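Local structure of O-succinylhomoserine sulfhydrylase (Mycobacterium tuberculosis, 3NDN) at residues Ala107-Ser112 and Gly131-Val136; Gly114-Ala119 and Lys198-Asn203; Gln168-Glu173 and Ala186-Leu191. The protein probably catalyses the pyridoxal-phosphate-dependent formation of L-homocysteine from O-succinyl-L-homoserine and hydrogen sulfide, a step of methionine biosynthesis. One frame throughout, in Å; residues are numbered along the deposited sequence.

Interaction 1: Ala107-Ser112 and Gly131-Val136; sequences AAVFTS and GSCFVV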
# COMPACT_ATOMS: atom_id res chain seq x y z
N ALA A 107 -5.77 -21.35 -6.82
CA ALA A 107 -4.39 -21.79 -6.62
C ALA A 107 -4.27 -22.81 -5.48
O ALA A 107 -3.54 -23.80 -5.62
CB ALA A 107 -3.46 -20.62 -6.40
N ALA A 108 -5.00 -22.59 -4.37
CA ALA A 108 -5.06 -23.57 -3.28
C ALA A 108 -5.69 -24.90 -3.72
O ALA A 108 -5.16 -25.96 -3.41
CB ALA A 108 -5.79 -23.01 -2.03
N VAL A 109 -6.82 -24.84 -4.43
CA VAL A 109 -7.50 -26.03 -4.94
C VAL A 109 -6.62 -26.85 -5.90
O VAL A 109 -6.46 -28.07 -5.71
CB VAL A 109 -8.86 -25.67 -5.64
CG1 VAL A 109 -9.49 -26.91 -6.28
CG2 VAL A 109 -9.81 -25.02 -4.66
N PHE A 110 -6.04 -26.19 -6.91
CA PHE A 110 -5.22 -26.90 -7.91
C PHE A 110 -3.94 -27.48 -7.28
O PHE A 110 -3.61 -28.66 -7.51
CB PHE A 110 -4.88 -26.02 -9.15
CG PHE A 110 -3.88 -26.67 -10.07
CD1 PHE A 110 -4.28 -27.69 -10.94
CD2 PHE A 110 -2.53 -26.33 -10.00
CE1 PHE A 110 -3.36 -28.34 -11.76
CE2 PHE A 110 -1.59 -26.96 -10.81
CZ PHE A 110 -2.00 -27.98 -11.70
N THR A 111 -3.23 -26.68 -6.49
CA THR A 111 -1.97 -27.13 -5.88
C THR A 111 -2.19 -28.25 -4.84
O THR A 111 -1.39 -29.19 -4.77
CB THR A 111 -1.13 -25.95 -5.32
OG1 THR A 111 -0.82 -25.05 -6.40
CG2 THR A 111 0.17 -26.42 -4.69
N SER A 112 -3.29 -28.19 -4.09
CA SER A 112 -3.56 -29.21 -3.05
C SER A 112 -3.84 -30.57 -3.71
O SER A 112 -3.29 -31.61 -3.28
CB SER A 112 -4.69 -28.80 -2.12
OG SER A 112 -5.95 -28.75 -2.79
N GLY A 131 -17.71 -23.52 -10.61
CA GLY A 131 -17.29 -23.63 -12.02
C GLY A 131 -15.84 -24.02 -12.28
O GLY A 131 -15.57 -25.06 -12.93
N SER A 132 -14.91 -23.19 -11.81
CA SER A 132 -13.47 -23.44 -11.98
C SER A 132 -12.97 -24.72 -11.29
O SER A 132 -12.07 -25.38 -11.81
CB SER A 132 -12.66 -22.23 -11.53
OG SER A 132 -12.77 -21.15 -12.45
N CYS A 133 -13.52 -25.05 -10.12
CA CYS A 133 -13.19 -26.34 -9.47
C CYS A 133 -13.58 -27.56 -10.35
O CYS A 133 -12.83 -28.54 -10.41
CB CYS A 133 -13.82 -26.48 -8.08
SG CYS A 133 -13.23 -25.25 -6.86
N PHE A 134 -14.74 -27.48 -11.01
CA PHE A 134 -15.19 -28.55 -11.92
C PHE A 134 -14.24 -28.67 -13.12
O PHE A 134 -13.87 -29.79 -13.50
CB PHE A 134 -16.65 -28.34 -12.39
CG PHE A 134 -17.19 -29.47 -13.26
CD1 PHE A 134 -17.71 -30.63 -12.69
CD2 PHE A 134 -17.18 -29.36 -14.65
CE1 PHE A 134 -18.20 -31.68 -13.49
CE2 PHE A 134 -17.67 -30.41 -15.47
CZ PHE A 134 -18.17 -31.57 -14.88
N VAL A 135 -13.82 -27.54 -13.69
CA VAL A 135 -12.88 -27.53 -14.83
C VAL A 135 -11.54 -28.18 -14.45
O VAL A 135 -10.97 -28.93 -15.24
CB VAL A 135 -12.63 -26.10 -15.40
CG1 VAL A 135 -11.52 -26.11 -16.45
CG2 VAL A 135 -13.92 -25.51 -15.97
N VAL A 136 -11.05 -27.89 -13.24
CA VAL A 136 -9.82 -28.49 -12.71
C VAL A 136 -9.96 -30.03 -12.62
O VAL A 136 -9.06 -30.76 -13.03
CB VAL A 136 -9.43 -27.90 -11.30
CG1 VAL A 136 -8.42 -28.78 -10.58
CG2 VAL A 136 -8.88 -26.47 -11.42
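Val109 and Cys133 meet where helix 105-114 packs against the first turns of helix 131-143. The valine can be followed outward from its backbone. Its CB points at the other helix but stops 4.6 Å from Cys133 SG, so the two methyls make the contact. With CG1 opposite the backbone N (chi1 175°) and CG2 beside that nitrogen, the fork opens toward the thiol. Val109 CG1 and Val109 CG2 each come to 4.1 Å from Cys133 SG, and the sulfur faces both prongs about equally. A small, polarisable side chain suits this place, because the alpha carbons of Val109 and Cys133 are just 7.3 Å apart.

One helical turn further along helix 131-143, Val136 points its CB at helix 105-114. Its CG1 methyl reaches the edge of the Phe110 ring, close to the ring plane, at 4.3 Å from Phe110 CD1. The phenyl ring also touches Leu141 and Trp144, while Met106 packs on Cys133 and Val136 from the preceding turn of helix 105-114. Next to Cys133, Ser132 OG is hydrogen-bonded to His257 ND1 of the second subunit.

Between the two segments themselves the chemistry is wholly apolar. Methyl, thiol and ring edge interact by dispersion and exclusion of water, so the fit at these four buried residues probably depends on shape rather than on directed bonds.

Interaction 2: Gly114-Ala119 and Lys198-Asn203; sequences GALLGA and KVVLDN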
# COMPACT_ATOMS: atom_id res chain seq x y z
N GLY A 114 -3.06 -31.35 -6.97
CA GLY A 114 -1.87 -31.70 -7.73
C GLY A 114 -0.80 -32.34 -6.86
O GLY A 114 -0.03 -33.20 -7.32
N ALA A 115 -0.75 -31.93 -5.60
CA ALA A 115 0.17 -32.51 -4.62
C ALA A 115 -0.11 -33.99 -4.34
O ALA A 115 0.79 -34.72 -3.92
CB ALA A 115 0.07 -31.73 -3.31
N LEU A 116 -1.37 -34.41 -4.51
CA LEU A 116 -1.81 -35.78 -4.23
C LEU A 116 -1.90 -36.65 -5.49
O LEU A 116 -1.98 -37.89 -5.40
CB LEU A 116 -3.18 -35.76 -3.53
CG LEU A 116 -3.31 -35.13 -2.12
CD1 LEU A 116 -4.78 -34.92 -1.75
CD2 LEU A 116 -2.60 -35.98 -1.06
N LEU A 117 -1.89 -36.00 -6.66
CA LEU A 117 -2.30 -36.67 -7.91
C LEU A 117 -1.35 -36.48 -9.11
O LEU A 117 -1.34 -35.43 -9.77
CB LEU A 117 -3.72 -36.24 -8.31
CG LEU A 117 -4.90 -36.48 -7.37
CD1 LEU A 117 -6.06 -35.60 -7.77
CD2 LEU A 117 -5.32 -37.98 -7.35
N GLY A 118 -0.57 -37.52 -9.41
CA GLY A 118 0.23 -37.59 -10.64
C GLY A 118 -0.44 -38.44 -11.72
O GLY A 118 -1.56 -38.94 -11.53
N ALA A 119 0.23 -38.58 -12.87
CA ALA A 119 -0.26 -39.46 -13.93
C ALA A 119 -0.56 -40.85 -13.37
O ALA A 119 0.29 -41.45 -12.71
CB ALA A 119 0.76 -39.52 -15.09
N LYS A 198 -6.98 -39.54 0.75
CA LYS A 198 -6.95 -38.33 1.60
C LYS A 198 -8.12 -37.41 1.22
O LYS A 198 -8.34 -37.14 0.04
CB LYS A 198 -5.63 -37.56 1.43
CG LYS A 198 -4.36 -38.35 1.79
CD LYS A 198 -4.27 -38.65 3.30
CE LYS A 198 -3.14 -39.63 3.60
NZ LYS A 198 -2.83 -39.71 5.06
N VAL A 199 -8.83 -36.91 2.23
CA VAL A 199 -10.04 -36.11 1.99
C VAL A 199 -9.74 -34.60 1.95
O VAL A 199 -9.23 -34.05 2.93
CB VAL A 199 -11.11 -36.39 3.07
CG1 VAL A 199 -12.34 -35.51 2.87
CG2 VAL A 199 -11.50 -37.88 3.06
N VAL A 200 -10.05 -33.94 0.83
CA VAL A 200 -9.86 -32.47 0.68
C VAL A 200 -11.24 -31.78 0.71
O VAL A 200 -12.06 -32.00 -0.17
CB VAL A 200 -9.09 -32.07 -0.64
CG1 VAL A 200 -8.80 -30.54 -0.70
CG2 VAL A 200 -7.77 -32.83 -0.76
N LEU A 201 -11.47 -30.96 1.75
CA LEU A 201 -12.70 -30.17 1.91
C LEU A 201 -12.47 -28.70 1.52
O LEU A 201 -11.56 -28.07 2.04
CB LEU A 201 -13.17 -30.20 3.39
CG LEU A 201 -14.35 -29.32 3.81
CD1 LEU A 201 -15.67 -29.83 3.20
CD2 LEU A 201 -14.48 -29.20 5.36
N ASP A 202 -13.30 -28.19 0.60
CA ASP A 202 -13.36 -26.75 0.25
C ASP A 202 -14.44 -26.14 1.15
O ASP A 202 -15.63 -26.43 0.98
CB ASP A 202 -13.70 -26.62 -1.26
CG ASP A 202 -14.02 -25.19 -1.71
OD1 ASP A 202 -14.46 -24.35 -0.90
OD2 ASP A 202 -13.84 -24.92 -2.93
N ASN A 203 -14.01 -25.32 2.12
CA ASN A 203 -14.88 -24.82 3.21
C ASN A 203 -15.25 -23.32 3.08
O ASN A 203 -15.55 -22.67 4.09
CB ASN A 203 -14.21 -25.08 4.58
CG ASN A 203 -15.19 -25.06 5.74
OD1 ASN A 203 -16.33 -25.52 5.61
ND2 ASN A 203 -14.77 -24.51 6.88
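Leu116 reaches from the loop that follows helix 105-114 to the start of strand 198-202, and its two methyls divide the apolar work. Leu116 CD1 lies 3.8 Å from Val200 CG2, the closest approach between the segments; the two side chains run past each other in opposite directions, so methyl meets methyl alongside. The other branch, Leu116 CD2, lies 4.1 Å from Lys198 CG, and here the side chains cross at about a right angle. A branched leucine suits the position because one residue can cover two strand residues, Lys198 and Val200, that lie on the same face of the strand.

Lys198 combines an apolar and a polar role. Its CB points toward the loop, but the chain bends at the next bond (chi2 -68°), which carries the ammonium end away from the leucine while leaving the CG methylene against it. A long side chain of this kind can cover the border of a core and still place its charge at the exposed surface. Val200, by contrast, is buried and offers only methyls.

The polar bonding of these segments is made with other partners or within 114-119. There, a weak bond of 3.4 Å runs from Leu117 N to Gly114 O, and Leu117 O accepts a bond from Trp144 NE1 of the second subunit. At the far end of the strand, Asp202 OD2 comes close to N1 of the lysine-bound cofactor at position 227.

Leu116 also touches Ala169 of strand 169-173 and Tyr246 of helix 244-258. It thus lies over the sheet face near the N-terminal end of strand 198-202, which runs in the large sheet between parallel neighbours 169-173 and 220-224.

Interaction 3: Gln168-Glu173 and Ala186-Leu191; sequences QAVFFE and AAVTEL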
# COMPACT_ATOMS: atom_id res chain seq x y z
N GLN A 168 -6.63 -42.27 -4.37
CA GLN A 168 -5.65 -41.32 -3.82
C GLN A 168 -6.26 -40.06 -3.16
O GLN A 168 -5.79 -39.62 -2.11
CB GLN A 168 -4.62 -40.91 -4.89
CG GLN A 168 -3.46 -41.89 -5.08
CD GLN A 168 -3.89 -43.17 -5.80
OE1 GLN A 168 -4.57 -43.11 -6.84
NE2 GLN A 168 -3.52 -44.32 -5.25
N ALA A 169 -7.31 -39.51 -3.78
CA ALA A 169 -7.94 -38.28 -3.27
C ALA A 169 -9.46 -38.26 -3.41
O ALA A 169 -10.01 -38.88 -4.32
CB ALA A 169 -7.32 -37.03 -3.93
N VAL A 170 -10.12 -37.55 -2.49
CA VAL A 170 -11.55 -37.24 -2.52
C VAL A 170 -11.71 -35.70 -2.39
O VAL A 170 -11.05 -35.08 -1.54
CB VAL A 170 -12.28 -37.97 -1.36
CG1 VAL A 170 -13.65 -37.33 -1.04
CG2 VAL A 170 -12.45 -39.48 -1.69
N PHE A 171 -12.56 -35.08 -3.22
CA PHE A 171 -12.80 -33.62 -3.17
C PHE A 171 -14.30 -33.28 -3.20
O PHE A 171 -15.02 -33.81 -4.05
CB PHE A 171 -12.08 -32.92 -4.34
CG PHE A 171 -12.27 -31.41 -4.38
CD1 PHE A 171 -11.64 -30.59 -3.46
CD2 PHE A 171 -13.11 -30.82 -5.33
CE1 PHE A 171 -11.82 -29.19 -3.48
CE2 PHE A 171 -13.29 -29.42 -5.37
CZ PHE A 171 -12.64 -28.61 -4.44
N PHE A 172 -14.78 -32.41 -2.30
CA PHE A 172 -16.16 -31.87 -2.36
C PHE A 172 -16.29 -30.51 -1.65
O PHE A 172 -15.40 -30.14 -0.88
CB PHE A 172 -17.20 -32.87 -1.81
CG PHE A 172 -17.00 -33.26 -0.34
CD1 PHE A 172 -17.54 -32.50 0.69
CD2 PHE A 172 -16.29 -34.42 -0.01
CE1 PHE A 172 -17.36 -32.86 2.04
CE2 PHE A 172 -16.09 -34.80 1.33
CZ PHE A 172 -16.63 -34.02 2.37
N GLU A 173 -17.38 -29.79 -1.94
CA GLU A 173 -17.81 -28.58 -1.21
C GLU A 173 -19.12 -28.89 -0.49
O GLU A 173 -19.95 -29.64 -1.02
CB GLU A 173 -18.09 -27.41 -2.16
CG GLU A 173 -16.93 -26.95 -3.05
CD GLU A 173 -17.40 -26.15 -4.28
OE1 GLU A 173 -18.48 -25.50 -4.21
OE2 GLU A 173 -16.69 -26.17 -5.31
N ALA A 186 -18.61 -36.77 8.00
CA ALA A 186 -18.13 -37.94 8.75
C ALA A 186 -18.32 -39.27 8.00
O ALA A 186 -17.44 -40.13 8.03
CB ALA A 186 -18.76 -38.02 10.14
N ALA A 187 -19.46 -39.44 7.34
CA ALA A 187 -19.74 -40.69 6.62
C ALA A 187 -18.85 -40.84 5.37
O ALA A 187 -18.34 -41.93 5.09
CB ALA A 187 -21.22 -40.79 6.28
N VAL A 188 -18.66 -39.76 4.62
CA VAL A 188 -17.80 -39.80 3.43
C VAL A 188 -16.32 -40.02 3.83
O VAL A 188 -15.61 -40.78 3.17
CB VAL A 188 -17.98 -38.55 2.53
CG1 VAL A 188 -16.88 -38.48 1.45
CG2 VAL A 188 -19.37 -38.55 1.90
N THR A 189 -15.89 -39.39 4.92
CA THR A 189 -14.51 -39.53 5.42
C THR A 189 -14.20 -41.00 5.81
O THR A 189 -13.10 -41.52 5.54
CB THR A 189 -14.25 -38.56 6.61
OG1 THR A 189 -14.30 -37.20 6.15
CG2 THR A 189 -12.87 -38.79 7.22
N GLU A 190 -15.19 -41.67 6.41
CA GLU A 190 -15.05 -43.08 6.80
C GLU A 190 -14.82 -43.98 5.56
O GLU A 190 -13.89 -44.79 5.56
CB GLU A 190 -16.27 -43.55 7.62
N LEU A 191 -15.63 -43.80 4.51
CA LEU A 191 -15.47 -44.55 3.24
C LEU A 191 -14.17 -44.25 2.51
O LEU A 191 -13.60 -45.14 1.86
CB LEU A 191 -16.64 -44.29 2.28
CG LEU A 191 -18.07 -44.70 2.64
CD1 LEU A 191 -19.06 -43.99 1.73
CD2 LEU A 191 -18.27 -46.23 2.58
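The ring of Phe172 is the flat group that meets Val188, and the valine's CG1 comes to it obliquely, nearest the CE2 corner. That methyl lies 3.8 Å from Phe172 CE2, against 4.4 Å from Phe172 CD2 and 4.6 Å from Phe172 CZ, so the touch centres on one ring carbon. Ring and valine point past one another, each heading toward the other's backbone. Phe172 holds its ring here by an uncommon first torsion, CG set between the backbone N and the carbonyl carbon (chi1 60°). On the sheet, the ring also packs against Leu201 of the adjacent strand.

The same methyl serves a second partner: Val188 CG1 is 4.2 Å from Val170 CG1. Val170 and Phe172 stand two residues apart on the strand, so both point to the helix, and one valine methyl touches both. Beta-branched and aromatic residues suit an extended strand, while the short Val188 is consistent with the close spacing, Val170 and Thr189 having their alpha carbons 8.8 Å apart. Trp159 and Leu156 of helix 156-162, and Val183, also pack on Val188.

Strand 169-173, helix 185-194 and strand 198-202 form a beta-alpha-beta crossover joining parallel neighbouring strands, with this contact seating the connecting helix on the sheet. Such units build the large domain of fold-type-I pyridoxal-phosphate enzymes, to which the trans-sulfuration family belongs.

In the fold
Along the chain, interaction 1 closes before interaction 3 opens, whereas interaction 2 spans from 114-119 to 198-203 and brackets interaction 3. All three lie in the cofactor-binding domain built on the seven-stranded sheet. The centres of interactions 1 and 2 are about 10 Å apart, those of 2 and 3 about 11 Å, and those of 1 and 3 about 17 Å. Interactions 2 and 3 share the sheet through adjacent strands 198-202 and 169-173. Interaction 1 packs on it where Cys133 and Val109 touch Phe171, a residue facing away from helix 185-194. The sheet is therefore covered on both faces, and interactions 1 and 2 also touch the second subunit of the tetramer.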